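Local coordinates for glycosylation Associate Protein 2 (Streptococcus agalactiae serotype V, PDB 6OYC) that probably takes part in glycosylation and accessory Sec export of a serine-rich surface adhesin, as one member of the Gap123 complex, at residues B[122-127]-B[231-236]; B[385-390]-B[511-516]; B[402-407]-B[461-466]. All blocks are in the same frame, centred on the assembly; numbering follows the deposited sequence.

Contact 1: B[122-127]-B[231-236]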
ATOM      1  N   PHE B 122      -9.296 -12.800  12.412  1.00 30.09           N
ATOM      2  CA  PHE B 122      -9.282 -11.898  13.563  1.00 30.38           C
ATOM      3  C   PHE B 122      -7.988 -12.079  14.356  1.00 32.19           C
ATOM      4  O   PHE B 122      -7.241 -11.116  14.608  1.00 30.13           O
ATOM      5  CB  PHE B 122     -10.501 -12.169  14.462  1.00 25.89           C
ATOM      6  CG  PHE B 122     -11.805 -11.617  13.938  1.00 32.16           C
ATOM      7  CD1 PHE B 122     -11.851 -10.857  12.768  1.00 32.24           C
ATOM      8  CD2 PHE B 122     -12.992 -11.841  14.638  1.00 31.47           C
ATOM      9  CE1 PHE B 122     -13.078 -10.334  12.303  1.00 33.52           C
ATOM     10  CE2 PHE B 122     -14.215 -11.335  14.181  1.00 28.82           C
ATOM     11  CZ  PHE B 122     -14.258 -10.590  13.013  1.00 31.36           C
ATOM     12  N   TYR B 123      -7.698 -13.331  14.733  1.00 28.90           N
ATOM     13  CA  TYR B 123      -6.570 -13.620  15.616  1.00 33.15           C
ATOM     14  C   TYR B 123      -5.255 -13.076  15.059  1.00 30.37           C
ATOM     15  O   TYR B 123      -4.420 -12.564  15.808  1.00 31.54           O
ATOM     16  CB  TYR B 123      -6.460 -15.128  15.837  1.00 32.25           C
ATOM     17  CG  TYR B 123      -5.595 -15.501  17.021  1.00 36.22           C
ATOM     18  CD1 TYR B 123      -5.807 -14.911  18.260  1.00 35.01           C
ATOM     19  CD2 TYR B 123      -4.577 -16.442  16.907  1.00 36.29           C
ATOM     20  CE1 TYR B 123      -5.046 -15.238  19.349  1.00 35.71           C
ATOM     21  CE2 TYR B 123      -3.797 -16.782  18.012  1.00 39.76           C
ATOM     22  CZ  TYR B 123      -4.043 -16.165  19.226  1.00 37.05           C
ATOM     23  OH  TYR B 123      -3.299 -16.462  20.333  1.00 39.32           O
ATOM     24  N   LYS B 124      -5.049 -13.160  13.751  1.00 28.78           N
ATOM     25  CA  LYS B 124      -3.732 -12.829  13.223  1.00 33.37           C
ATOM     26  C   LYS B 124      -3.747 -11.668  12.245  1.00 33.54           C
ATOM     27  O   LYS B 124      -2.688 -11.333  11.699  1.00 32.20           O
ATOM     28  CB  LYS B 124      -3.096 -14.075  12.592  1.00 32.49           C
ATOM     29  CG  LYS B 124      -2.737 -15.134  13.668  1.00 31.68           C
ATOM     30  CD  LYS B 124      -1.600 -16.055  13.236  1.00 31.93           C
ATOM     31  CE  LYS B 124      -1.270 -17.079  14.333  1.00 35.14           C
ATOM     32  NZ  LYS B 124      -0.221 -18.080  13.891  1.00 32.79           N
ATOM     33  N   GLY B 125      -4.900 -11.009  12.050  1.00 30.80           N
ATOM     34  CA  GLY B 125      -5.012 -10.000  11.014  1.00 31.57           C
ATOM     35  C   GLY B 125      -5.449  -8.623  11.469  1.00 31.68           C
ATOM     36  O   GLY B 125      -5.625  -7.741  10.626  1.00 31.84           O
ATOM     37  N   LEU B 126      -5.608  -8.409  12.779  1.00 30.41           N
ATOM     38  CA  LEU B 126      -6.167  -7.165  13.305  1.00 32.19           C
ATOM     39  C   LEU B 126      -5.122  -6.323  14.031  1.00 33.41           C
ATOM     40  O   LEU B 126      -5.471  -5.426  14.799  1.00 36.78           O
ATOM     41  CB  LEU B 126      -7.356  -7.468  14.223  1.00 30.81           C
ATOM     42  CG  LEU B 126      -8.632  -8.026  13.552  1.00 30.87           C
ATOM     43  CD1 LEU B 126      -9.743  -8.416  14.546  1.00 24.27           C
ATOM     44  CD2 LEU B 126      -9.169  -7.024  12.536  1.00 27.52           C
ATOM     45  N   PHE B 127      -3.843  -6.600  13.807  1.00 35.49           N
ATOM     46  CA  PHE B 127      -2.789  -5.837  14.462  1.00 36.78           C
ATOM     47  C   PHE B 127      -2.770  -4.397  13.951  1.00 38.16           C
ATOM     48  O   PHE B 127      -3.204  -4.097  12.831  1.00 34.83           O
ATOM     49  CB  PHE B 127      -1.412  -6.504  14.240  1.00 34.05           C
ATOM     50  CG  PHE B 127      -1.052  -6.707  12.771  1.00 34.74           C
ATOM     51  CD1 PHE B 127      -1.445  -7.859  12.093  1.00 31.93           C
ATOM     52  CD2 PHE B 127      -0.341  -5.731  12.068  1.00 32.92           C
ATOM     53  CE1 PHE B 127      -1.127  -8.044  10.743  1.00 30.87           C
ATOM     54  CE2 PHE B 127      -0.028  -5.897  10.710  1.00 31.67           C
ATOM     55  CZ  PHE B 127      -0.424  -7.060  10.050  1.00 33.20           C
ATOM     56  N   SER B 231       0.955 -16.633   1.772  1.00 28.11           N
ATOM     57  CA  SER B 231       0.533 -16.197   3.098  1.00 29.06           C
ATOM     58  C   SER B 231       0.742 -17.350   4.065  1.00 30.44           C
ATOM     59  O   SER B 231       0.008 -18.345   4.019  1.00 31.30           O
ATOM     60  CB  SER B 231      -0.925 -15.726   3.096  1.00 29.39           C
ATOM     61  OG  SER B 231      -1.321 -15.323   4.395  1.00 30.49           O
ATOM     62  N   LEU B 232       1.735 -17.205   4.936  1.00 29.92           N
ATOM     63  CA  LEU B 232       2.184 -18.258   5.835  1.00 30.00           C
ATOM     64  C   LEU B 232       1.846 -17.909   7.271  1.00 29.69           C
ATOM     65  O   LEU B 232       2.036 -16.775   7.714  1.00 30.20           O
ATOM     66  CB  LEU B 232       3.691 -18.466   5.742  1.00 27.10           C
ATOM     67  CG  LEU B 232       4.196 -18.823   4.348  1.00 29.90           C
ATOM     68  CD1 LEU B 232       5.693 -19.158   4.405  1.00 26.24           C
ATOM     69  CD2 LEU B 232       3.374 -19.997   3.859  1.00 29.01           C
ATOM     70  N   GLU B 233       1.440 -18.909   8.020  1.00 28.52           N
ATOM     71  CA  GLU B 233       1.006 -18.659   9.372  1.00 31.91           C
ATOM     72  C   GLU B 233       1.308 -19.899  10.188  1.00 31.85           C
ATOM     73  O   GLU B 233       0.976 -21.009   9.772  1.00 31.12           O
ATOM     74  CB  GLU B 233      -0.490 -18.329   9.356  1.00 34.56           C
ATOM     75  CG  GLU B 233      -1.130 -18.230  10.652  1.00 36.32           C
ATOM     76  CD  GLU B 233      -1.747 -19.526  11.112  1.00 37.33           C
ATOM     77  OE1 GLU B 233      -2.680 -20.038  10.458  1.00 36.68           O
ATOM     78  OE2 GLU B 233      -1.312 -19.991  12.178  1.00 39.47           O
ATOM     79  N   SER B 234       1.954 -19.712  11.332  1.00 29.92           N
ATOM     80  CA  SER B 234       2.188 -20.814  12.249  1.00 29.40           C
ATOM     81  C   SER B 234       2.343 -20.247  13.645  1.00 30.02           C
ATOM     82  O   SER B 234       2.720 -19.090  13.818  1.00 35.00           O
ATOM     83  CB  SER B 234       3.446 -21.620  11.873  1.00 36.42           C
ATOM     84  OG  SER B 234       3.849 -22.447  12.947  1.00 30.69           O
ATOM     85  N   ASP B 235       2.073 -21.070  14.647  1.00 30.59           N
ATOM     86  CA  ASP B 235       2.254 -20.568  15.998  1.00 36.80           C
ATOM     87  C   ASP B 235       3.687 -20.698  16.498  1.00 37.15           C
ATOM     88  O   ASP B 235       3.972 -20.286  17.626  1.00 37.41           O
ATOM     89  CB  ASP B 235       1.279 -21.241  16.953  1.00 39.93           C
ATOM     90  CG  ASP B 235      -0.187 -20.884  16.637  1.00 46.34           C
ATOM     91  OD1 ASP B 235      -1.081 -21.710  16.933  1.00 46.86           O
ATOM     92  OD2 ASP B 235      -0.437 -19.768  16.110  1.00 41.44           O
ATOM     93  N   ILE B 236       4.596 -21.185  15.668  1.00 35.81           N
ATOM     94  CA  ILE B 236       6.014 -21.223  15.990  1.00 37.39           C
ATOM     95  C   ILE B 236       6.668 -19.947  15.489  1.00 35.52           C
ATOM     96  O   ILE B 236       6.455 -19.535  14.344  1.00 39.50           O
ATOM     97  CB  ILE B 236       6.680 -22.453  15.363  1.00 35.27           C
ATOM     98  CG1 ILE B 236       6.154 -23.726  16.025  1.00 36.58           C
ATOM     99  CG2 ILE B 236       8.174 -22.345  15.483  1.00 34.76           C
ATOM    100  CD1 ILE B 236       6.002 -24.910  15.056  1.00 41.62           C
TER
HETATM  101  O   HOH W   1       1.861 -16.614  12.360  1.00 29.11           O

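Contact 2: B[385-390]-B[511-516]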
ATOM      1  N   ASN B 385      -8.298  15.043 -14.586  1.00 51.11           N
ATOM      2  CA  ASN B 385      -8.797  16.417 -14.573  1.00 53.78           C
ATOM      3  C   ASN B 385      -9.291  16.799 -13.168  1.00 50.64           C
ATOM      4  O   ASN B 385     -10.466  17.127 -12.997  1.00 54.95           O
ATOM      5  CB  ASN B 385      -9.898  16.612 -15.611  1.00 58.07           C
ATOM      6  CG  ASN B 385     -10.108  18.072 -15.981  1.00 60.55           C
ATOM      7  OD1 ASN B 385      -9.708  18.982 -15.257  1.00 60.72           O
ATOM      8  ND2 ASN B 385     -10.744  18.299 -17.121  1.00 62.97           N
ATOM      9  N   PRO B 386      -8.428  16.730 -12.160  1.00 52.78           N
ATOM     10  CA  PRO B 386      -8.888  16.978 -10.790  1.00 54.36           C
ATOM     11  C   PRO B 386      -9.155  18.456 -10.545  1.00 57.53           C
ATOM     12  O   PRO B 386      -8.740  19.344 -11.293  1.00 57.59           O
ATOM     13  CB  PRO B 386      -7.722  16.479  -9.935  1.00 52.09           C
ATOM     14  CG  PRO B 386      -6.522  16.735 -10.794  1.00 50.09           C
ATOM     15  CD  PRO B 386      -6.981  16.455 -12.206  1.00 52.12           C
ATOM     16  N   HIS B 387      -9.852  18.711  -9.441  1.00 56.30           N
ATOM     17  CA  HIS B 387     -10.057  20.080  -9.002  1.00 56.91           C
ATOM     18  C   HIS B 387      -8.738  20.754  -8.645  1.00 57.82           C
ATOM     19  O   HIS B 387      -8.510  21.919  -8.988  1.00 61.96           O
ATOM     20  CB  HIS B 387     -10.988  20.105  -7.800  1.00 53.93           C
ATOM     21  CG  HIS B 387     -11.221  21.479  -7.269  1.00 61.59           C
ATOM     22  ND1 HIS B 387     -11.971  22.415  -7.947  1.00 63.21           N
ATOM     23  CD2 HIS B 387     -10.785  22.087  -6.141  1.00 60.59           C
ATOM     24  CE1 HIS B 387     -12.001  23.537  -7.250  1.00 65.18           C
ATOM     25  NE2 HIS B 387     -11.288  23.366  -6.151  1.00 62.51           N
ATOM     26  N   ALA B 388      -7.860  20.042  -7.948  1.00 57.68           N
ATOM     27  CA  ALA B 388      -6.639  20.643  -7.444  1.00 52.20           C
ATOM     28  C   ALA B 388      -5.538  19.593  -7.344  1.00 51.51           C
ATOM     29  O   ALA B 388      -5.796  18.409  -7.115  1.00 49.30           O
ATOM     30  CB  ALA B 388      -6.874  21.293  -6.079  1.00 50.00           C
ATOM     31  N   ILE B 389      -4.304  20.057  -7.508  1.00 52.68           N
ATOM     32  CA  ILE B 389      -3.105  19.256  -7.352  1.00 45.09           C
ATOM     33  C   ILE B 389      -2.191  20.034  -6.421  1.00 49.29           C
ATOM     34  O   ILE B 389      -1.676  21.092  -6.797  1.00 54.31           O
ATOM     35  CB  ILE B 389      -2.428  18.977  -8.696  1.00 47.14           C
ATOM     36  CG1 ILE B 389      -3.285  18.010  -9.506  1.00 47.12           C
ATOM     37  CG2 ILE B 389      -1.015  18.449  -8.497  1.00 43.44           C
ATOM     38  CD1 ILE B 389      -2.763  17.775 -10.890  1.00 49.56           C
ATOM     39  N   ILE B 390      -2.024  19.543  -5.199  1.00 46.63           N
ATOM     40  CA  ILE B 390      -1.161  20.166  -4.201  1.00 47.50           C
ATOM     41  C   ILE B 390       0.134  19.369  -4.166  1.00 50.28           C
ATOM     42  O   ILE B 390       0.148  18.206  -3.751  1.00 48.60           O
ATOM     43  CB  ILE B 390      -1.821  20.198  -2.817  1.00 47.73           C
ATOM     44  CG1 ILE B 390      -3.169  20.914  -2.871  1.00 48.53           C
ATOM     45  CG2 ILE B 390      -0.896  20.825  -1.790  1.00 49.97           C
ATOM     46  CD1 ILE B 390      -3.944  20.842  -1.567  1.00 53.46           C
ATOM     47  N   SER B 511     -11.529  24.886   3.110  1.00 63.31           N
ATOM     48  CA  SER B 511     -12.435  25.950   3.530  1.00 67.69           C
ATOM     49  C   SER B 511     -12.970  26.729   2.338  1.00 65.44           C
ATOM     50  O   SER B 511     -14.184  26.919   2.202  1.00 61.76           O
ATOM     51  CB  SER B 511     -11.730  26.892   4.496  1.00 66.64           C
ATOM     52  OG  SER B 511     -12.673  27.765   5.082  1.00 73.08           O
ATOM     53  N   ASN B 512     -12.072  27.176   1.455  1.00 62.60           N
ATOM     54  CA  ASN B 512     -12.463  28.063   0.366  1.00 60.22           C
ATOM     55  C   ASN B 512     -13.416  27.386  -0.610  1.00 62.50           C
ATOM     56  O   ASN B 512     -14.370  28.012  -1.088  1.00 63.09           O
ATOM     57  CB  ASN B 512     -11.220  28.551  -0.381  1.00 63.82           C
ATOM     58  CG  ASN B 512     -10.401  29.535   0.419  1.00 60.26           C
ATOM     59  OD1 ASN B 512     -10.853  30.065   1.435  1.00 61.02           O
ATOM     60  ND2 ASN B 512      -9.182  29.783  -0.031  1.00 64.68           N
ATOM     61  N   ASP B 513     -13.167  26.118  -0.944  1.00 58.61           N
ATOM     62  CA  ASP B 513     -13.824  25.496  -2.086  1.00 57.24           C
ATOM     63  C   ASP B 513     -14.830  24.416  -1.719  1.00 54.39           C
ATOM     64  O   ASP B 513     -15.557  23.956  -2.605  1.00 59.97           O
ATOM     65  CB  ASP B 513     -12.785  24.891  -3.051  1.00 61.35           C
ATOM     66  CG  ASP B 513     -11.669  25.872  -3.426  1.00 65.74           C
ATOM     67  OD1 ASP B 513     -11.762  27.059  -3.066  1.00 68.08           O
ATOM     68  OD2 ASP B 513     -10.686  25.451  -4.077  1.00 64.87           O
ATOM     69  N   PHE B 514     -14.900  23.994  -0.452  1.00 57.34           N
ATOM     70  CA  PHE B 514     -15.811  22.917  -0.082  1.00 58.14           C
ATOM     71  C   PHE B 514     -16.507  23.178   1.247  1.00 58.71           C
ATOM     72  O   PHE B 514     -17.245  22.306   1.729  1.00 57.32           O
ATOM     73  CB  PHE B 514     -15.052  21.571  -0.064  1.00 58.62           C
ATOM     74  CG  PHE B 514     -14.458  21.213  -1.405  1.00 51.67           C
ATOM     75  CD1 PHE B 514     -15.232  20.592  -2.373  1.00 53.71           C
ATOM     76  CD2 PHE B 514     -13.155  21.558  -1.717  1.00 48.66           C
ATOM     77  CE1 PHE B 514     -14.706  20.294  -3.612  1.00 54.65           C
ATOM     78  CE2 PHE B 514     -12.623  21.266  -2.958  1.00 49.85           C
ATOM     79  CZ  PHE B 514     -13.390  20.638  -3.904  1.00 52.64           C
ATOM     80  N   GLY B 515     -16.315  24.353   1.838  1.00 58.60           N
ATOM     81  CA  GLY B 515     -17.056  24.735   3.015  1.00 62.63           C
ATOM     82  C   GLY B 515     -16.550  24.133   4.295  1.00 61.17           C
ATOM     83  O   GLY B 515     -17.227  24.229   5.324  1.00 63.18           O
ATOM     84  N   ARG B 516     -15.378  23.528   4.273  1.00 61.16           N
ATOM     85  CA  ARG B 516     -14.889  22.788   5.423  1.00 67.14           C
ATOM     86  C   ARG B 516     -14.189  23.767   6.358  1.00 70.43           C
ATOM     87  O   ARG B 516     -13.098  24.265   6.061  1.00 69.72           O
ATOM     88  CB  ARG B 516     -14.000  21.638   4.959  1.00 63.34           C
ATOM     89  CG  ARG B 516     -14.824  20.549   4.253  1.00 60.62           C
ATOM     90  CD  ARG B 516     -13.964  19.501   3.549  1.00 59.45           C
ATOM     91  NE  ARG B 516     -14.734  18.314   3.159  1.00 55.85           N
ATOM     92  CZ  ARG B 516     -15.091  17.343   3.999  1.00 52.08           C
ATOM     93  NH1 ARG B 516     -14.759  17.418   5.283  1.00 49.33           N
ATOM     94  NH2 ARG B 516     -15.784  16.299   3.558  1.00 47.63           N
TER

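Contact 3: B[402-407]-B[461-466]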
ATOM      1  N   ALA B 402      18.266  11.065 -13.569  1.00 51.07           N
ATOM      2  CA  ALA B 402      19.210  10.005 -13.886  1.00 50.33           C
ATOM      3  C   ALA B 402      20.574  10.586 -14.242  1.00 56.09           C
ATOM      4  O   ALA B 402      21.586  10.250 -13.616  1.00 54.98           O
ATOM      5  CB  ALA B 402      18.658   9.146 -15.025  1.00 43.13           C
ATOM      6  N   GLN B 403      20.609  11.492 -15.226  1.00 57.28           N
ATOM      7  CA  GLN B 403      21.873  12.090 -15.654  1.00 57.62           C
ATOM      8  C   GLN B 403      22.604  12.785 -14.514  1.00 58.83           C
ATOM      9  O   GLN B 403      23.834  12.819 -14.504  1.00 63.05           O
ATOM     10  CB  GLN B 403      21.620  13.066 -16.791  1.00 59.84           C
ATOM     11  CG  GLN B 403      21.060  12.387 -18.016  1.00 59.07           C
ATOM     12  CD  GLN B 403      22.101  11.533 -18.697  1.00 60.54           C
ATOM     13  OE1 GLN B 403      23.292  11.715 -18.473  1.00 63.74           O
ATOM     14  NE2 GLN B 403      21.661  10.590 -19.526  1.00 59.95           N
ATOM     15  N   ARG B 404      21.880  13.313 -13.535  1.00 57.87           N
ATOM     16  CA  ARG B 404      22.534  13.891 -12.369  1.00 63.16           C
ATOM     17  C   ARG B 404      23.479  12.906 -11.677  1.00 61.90           C
ATOM     18  O   ARG B 404      24.297  13.329 -10.853  1.00 62.58           O
ATOM     19  CB  ARG B 404      21.458  14.396 -11.401  1.00 67.78           C
ATOM     20  CG  ARG B 404      21.965  15.156 -10.191  1.00 74.58           C
ATOM     21  CD  ARG B 404      21.381  14.543  -8.935  1.00 80.06           C
ATOM     22  NE  ARG B 404      21.980  15.046  -7.703  1.00 84.94           N
ATOM     23  CZ  ARG B 404      23.134  14.613  -7.200  1.00 91.30           C
ATOM     24  NH1 ARG B 404      23.829  13.670  -7.831  1.00 84.28           N
ATOM     25  NH2 ARG B 404      23.595  15.128  -6.067  1.00 95.83           N
ATOM     26  N   GLU B 405      23.402  11.612 -12.001  1.00 59.68           N
ATOM     27  CA  GLU B 405      24.293  10.635 -11.389  1.00 59.70           C
ATOM     28  C   GLU B 405      25.664  10.597 -12.053  1.00 62.81           C
ATOM     29  O   GLU B 405      26.615  10.096 -11.443  1.00 67.06           O
ATOM     30  CB  GLU B 405      23.656   9.238 -11.405  1.00 57.75           C
ATOM     31  CG  GLU B 405      22.366   9.109 -10.573  1.00 56.49           C
ATOM     32  CD  GLU B 405      22.577   9.442  -9.100  1.00 59.18           C
ATOM     33  OE1 GLU B 405      23.492   8.852  -8.481  1.00 57.64           O
ATOM     34  OE2 GLU B 405      21.832  10.294  -8.561  1.00 61.94           O
ATOM     35  N   ARG B 406      25.804  11.122 -13.273  1.00 62.64           N
ATOM     36  CA  ARG B 406      27.142  11.232 -13.842  1.00 62.44           C
ATOM     37  C   ARG B 406      27.992  12.254 -13.102  1.00 62.16           C
ATOM     38  O   ARG B 406      29.212  12.264 -13.285  1.00 65.44           O
ATOM     39  CB  ARG B 406      27.073  11.561 -15.346  1.00 66.41           C
ATOM     40  CG  ARG B 406      26.951  13.047 -15.693  1.00 78.28           C
ATOM     41  CD  ARG B 406      25.822  13.319 -16.694  1.00 87.75           C
ATOM     42  NE  ARG B 406      25.917  14.628 -17.347  1.00118.52           N
ATOM     43  CZ  ARG B 406      25.372  15.749 -16.883  1.00136.69           C
ATOM     44  NH1 ARG B 406      24.688  15.747 -15.747  1.00137.88           N
ATOM     45  NH2 ARG B 406      25.515  16.879 -17.557  1.00109.80           N
ATOM     46  N   LEU B 407      27.398  13.066 -12.235  1.00 63.94           N
ATOM     47  CA  LEU B 407      28.104  14.132 -11.539  1.00 67.05           C
ATOM     48  C   LEU B 407      28.693  13.636 -10.226  1.00 73.96           C
ATOM     49  O   LEU B 407      28.204  12.685  -9.616  1.00 79.03           O
ATOM     50  CB  LEU B 407      27.171  15.316 -11.269  1.00 70.57           C
ATOM     51  CG  LEU B 407      26.356  15.819 -12.465  1.00 73.77           C
ATOM     52  CD1 LEU B 407      25.324  16.859 -12.042  1.00 67.11           C
ATOM     53  CD2 LEU B 407      27.274  16.361 -13.573  1.00 69.48           C
ATOM     54  N   ASP B 461      17.384  23.500  -6.445  1.00 94.19           N
ATOM     55  CA  ASP B 461      17.155  22.061  -6.409  1.00 91.78           C
ATOM     56  C   ASP B 461      18.249  21.326  -7.171  1.00 87.47           C
ATOM     57  O   ASP B 461      18.478  21.581  -8.358  1.00 85.86           O
ATOM     58  CB  ASP B 461      15.781  21.721  -6.983  1.00 85.15           C
ATOM     59  CG  ASP B 461      15.340  20.309  -6.637  1.00 81.97           C
ATOM     60  OD1 ASP B 461      15.799  19.360  -7.311  1.00 81.52           O
ATOM     61  OD2 ASP B 461      14.542  20.147  -5.689  1.00 77.93           O
ATOM     62  N   ASP B 462      18.910  20.401  -6.482  1.00 91.91           N
ATOM     63  CA  ASP B 462      19.988  19.597  -7.036  1.00 94.33           C
ATOM     64  C   ASP B 462      19.501  18.466  -7.937  1.00 88.53           C
ATOM     65  O   ASP B 462      20.334  17.774  -8.534  1.00 87.49           O
ATOM     66  CB  ASP B 462      20.817  19.014  -5.885  1.00100.26           C
ATOM     67  CG  ASP B 462      19.957  18.654  -4.683  1.00115.53           C
ATOM     68  OD1 ASP B 462      20.502  18.194  -3.656  1.00131.68           O
ATOM     69  OD2 ASP B 462      18.726  18.850  -4.769  1.00109.87           O
ATOM     70  N   TYR B 463      18.189  18.260  -8.054  1.00 84.44           N
ATOM     71  CA  TYR B 463      17.653  17.073  -8.709  1.00 76.18           C
ATOM     72  C   TYR B 463      16.794  17.399  -9.919  1.00 67.64           C
ATOM     73  O   TYR B 463      17.043  16.873 -11.009  1.00 61.43           O
ATOM     74  CB  TYR B 463      16.854  16.240  -7.692  1.00 74.52           C
ATOM     75  CG  TYR B 463      17.747  15.575  -6.675  1.00 82.82           C
ATOM     76  CD1 TYR B 463      18.624  14.571  -7.054  1.00 79.65           C
ATOM     77  CD2 TYR B 463      17.729  15.957  -5.339  1.00 86.51           C
ATOM     78  CE1 TYR B 463      19.458  13.963  -6.137  1.00 80.39           C
ATOM     79  CE2 TYR B 463      18.563  15.355  -4.413  1.00 88.02           C
ATOM     80  CZ  TYR B 463      19.427  14.357  -4.822  1.00 85.92           C
ATOM     81  OH  TYR B 463      20.264  13.746  -3.918  1.00 88.93           O
ATOM     82  N   ASP B 464      15.773  18.241  -9.766  1.00 65.34           N
ATOM     83  CA  ASP B 464      14.957  18.652 -10.902  1.00 64.58           C
ATOM     84  C   ASP B 464      14.738  20.160 -10.813  1.00 67.96           C
ATOM     85  O   ASP B 464      13.629  20.632 -10.605  1.00 63.64           O
ATOM     86  CB  ASP B 464      13.624  17.907 -10.963  1.00 55.23           C
ATOM     87  CG  ASP B 464      13.075  17.850 -12.371  1.00 59.51           C
ATOM     88  OD1 ASP B 464      13.707  18.478 -13.247  1.00 61.16           O
ATOM     89  OD2 ASP B 464      12.036  17.187 -12.608  1.00 52.78           O
ATOM     90  N   ALA B 465      15.827  20.914 -10.986  1.00 73.23           N
ATOM     91  CA  ALA B 465      15.751  22.369 -10.907  1.00 75.77           C
ATOM     92  C   ALA B 465      14.663  22.927 -11.822  1.00 66.76           C
ATOM     93  O   ALA B 465      13.920  23.836 -11.436  1.00 65.71           O
ATOM     94  CB  ALA B 465      17.111  22.972 -11.257  1.00 74.28           C
ATOM     95  N   THR B 466      14.525  22.357 -13.015  1.00 67.01           N
ATOM     96  CA  THR B 466      13.658  22.830 -14.089  1.00 63.80           C
ATOM     97  C   THR B 466      12.164  22.544 -13.872  1.00 69.96           C
ATOM     98  O   THR B 466      11.354  22.924 -14.727  1.00 69.42           O
ATOM     99  CB  THR B 466      14.135  22.181 -15.397  1.00 67.78           C
ATOM    100  OG1 THR B 466      13.241  22.482 -16.469  1.00 73.23           O
ATOM    101  CG2 THR B 466      14.267  20.671 -15.250  1.00 73.43           C
TER

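Contact 1: B[122-127]-B[231-236]
Lys124 reaches from helix 115-125 to the loop that follows strand 230-232, and its ammonium group ends between Glu233 and Asp235. Its CB leaves the helix toward the loop. CG lies anti to the carbonyl carbon (chi1 -69°), and from there the chain runs almost straight out. CD passes at 3.4 Å from CG of Glu233, a plain aliphatic touch where the two side chains cross at about a right angle. CE comes to 3.3 Å from OD2 of Asp235. NZ then makes two salt bridges, 2.8 Å to Glu233 OE2 and 2.8 Å to Asp235 OD2, each oxygen met on its anti side and from somewhat out of the carboxylate plane. A weak bond from NZ to Ser234 O and a 3.0 Å bond from NZ to water 1, which also accepts from Ser234 N, add to the grip. Glu233 OE2 also forms a salt bridge with Arg120, one helical turn before Lys124, and two cations probably share its negative charge. Tyr185 of strand 185-195 packs against both Lys124 and Glu233. The contact thus joins the last helix beside the N-terminal parallel sheet to the edge of the antiparallel beta region, where Leu232 pairs with Asn186.

Contact 2: B[385-390]-B[511-516]
His387 meets the C-terminal end of helix 495-514 through a hydrogen bond to Asp513 and a ring contact with Phe514. The polar part is a His-carboxylate bond: NE2 of His387 donates to OD2 of Asp513 over 3.0 Å, nearly straight at 175°. The oxygen lies at the edge of the imidazole, in its plane, whereas the donor reaches OD2 on its anti side, well out of the carboxylate plane; ring and carboxylate stand almost perpendicular. Asp363 takes the other ring nitrogen, ND1. With both nitrogens held by aspartates the rotation of the imidazole is fixed, and the two nearby carboxylates would probably favour a doubly protonated ring.

The fold here is the alpha/beta-hydrolase type suggested by the clan of this family. His387 immediately precedes strand 388-392, which runs between strands 365-370 and 452-458 of the mixed sheet, and helix 495-514 packs alongside, with Met509 on Ala388 and Tyr506 on Ile390.

The aromatic part is T-shaped. Phe514 turns its edge to one face of His387, the planes at 79° and the centroids 5.2 Å apart. CZ and CE2 of Phe514 share the touch, 3.7 and 3.8 Å respectively from CD2 of His387. Extending CG of His387 anti to the backbone N (chi1 179°) carries the ring out to both partners, Asp513 at its edge and Phe514 over its face.

Contact 3: B[402-407]-B[461-466]
The side chain of Arg404 crosses that of Tyr463 obliquely. The van der Waals part is carried by the arginine beyond CG: CD lies 3.3 Å from Tyr463 CD1, and NE lies 3.2 Å from Tyr463 CE1. Guanidinium and ring are turned only 23° from each other but meet obliquely. A first torsion that sets CG of Arg404 opposite the backbone N (chi1 -174°), followed by a bend at chi2, directs the chain toward the loop.

Among polar atoms, NE of Arg404 comes to 3.3 Å from Asp462 O, and the methylenes CG and CD of Arg404 also rest near that carbonyl. The charged end is more loosely paired: NH1 of Arg404 has a long, charge-only pairing with Glu405 OE2, which itself accepts from Phe413 N, and NH2 has a weak, long ion pair with Asp411. Tyr463 OH is tied to the backbone of the same region by a hydrogen bond to Asp411 O.

The loop is shaped by backbone bonds to one carboxylate oxygen. OD1 of Asp461 accepts from Tyr463 N (2.7 Å) and from Asp464 N (2.7 Å), the first an Asx turn, and the two donors approach from opposite faces of the carboxylate. OD2 of Asp461 instead accepts from His491 ND1, a geometry consistent with a Ser-His-Asp triad with Ser371, as in alpha/beta-hydrolases. Two backbone N-H groups thus hold the Asp461 carboxylate with OD2 directed to His491, while the Arg404 charge, in long pairings with Glu405 and Asp411, is probably balanced diffusely.

From the N terminus, contact 1 comes first: 122-127 and 231-236 close a loop of 103 residues, rich in strands and without helix, and tie the helix 115-125 beside the N-terminal parallel sheet to the antiparallel beta region. Only after it is complete does contact 2 open just before strand 388-392, and it shuts near the C terminus, where helix 495-514 returns to the mixed sheet. Contact 3 begins and ends within that span, linking the end of helix 398-403 to the loop between strand 452-458 and helix 467-473. Contacts 2 and 3 share the hydrolase-like region, their nearest atoms about 14 Å apart; contact 1 lies across the chain's centre from both.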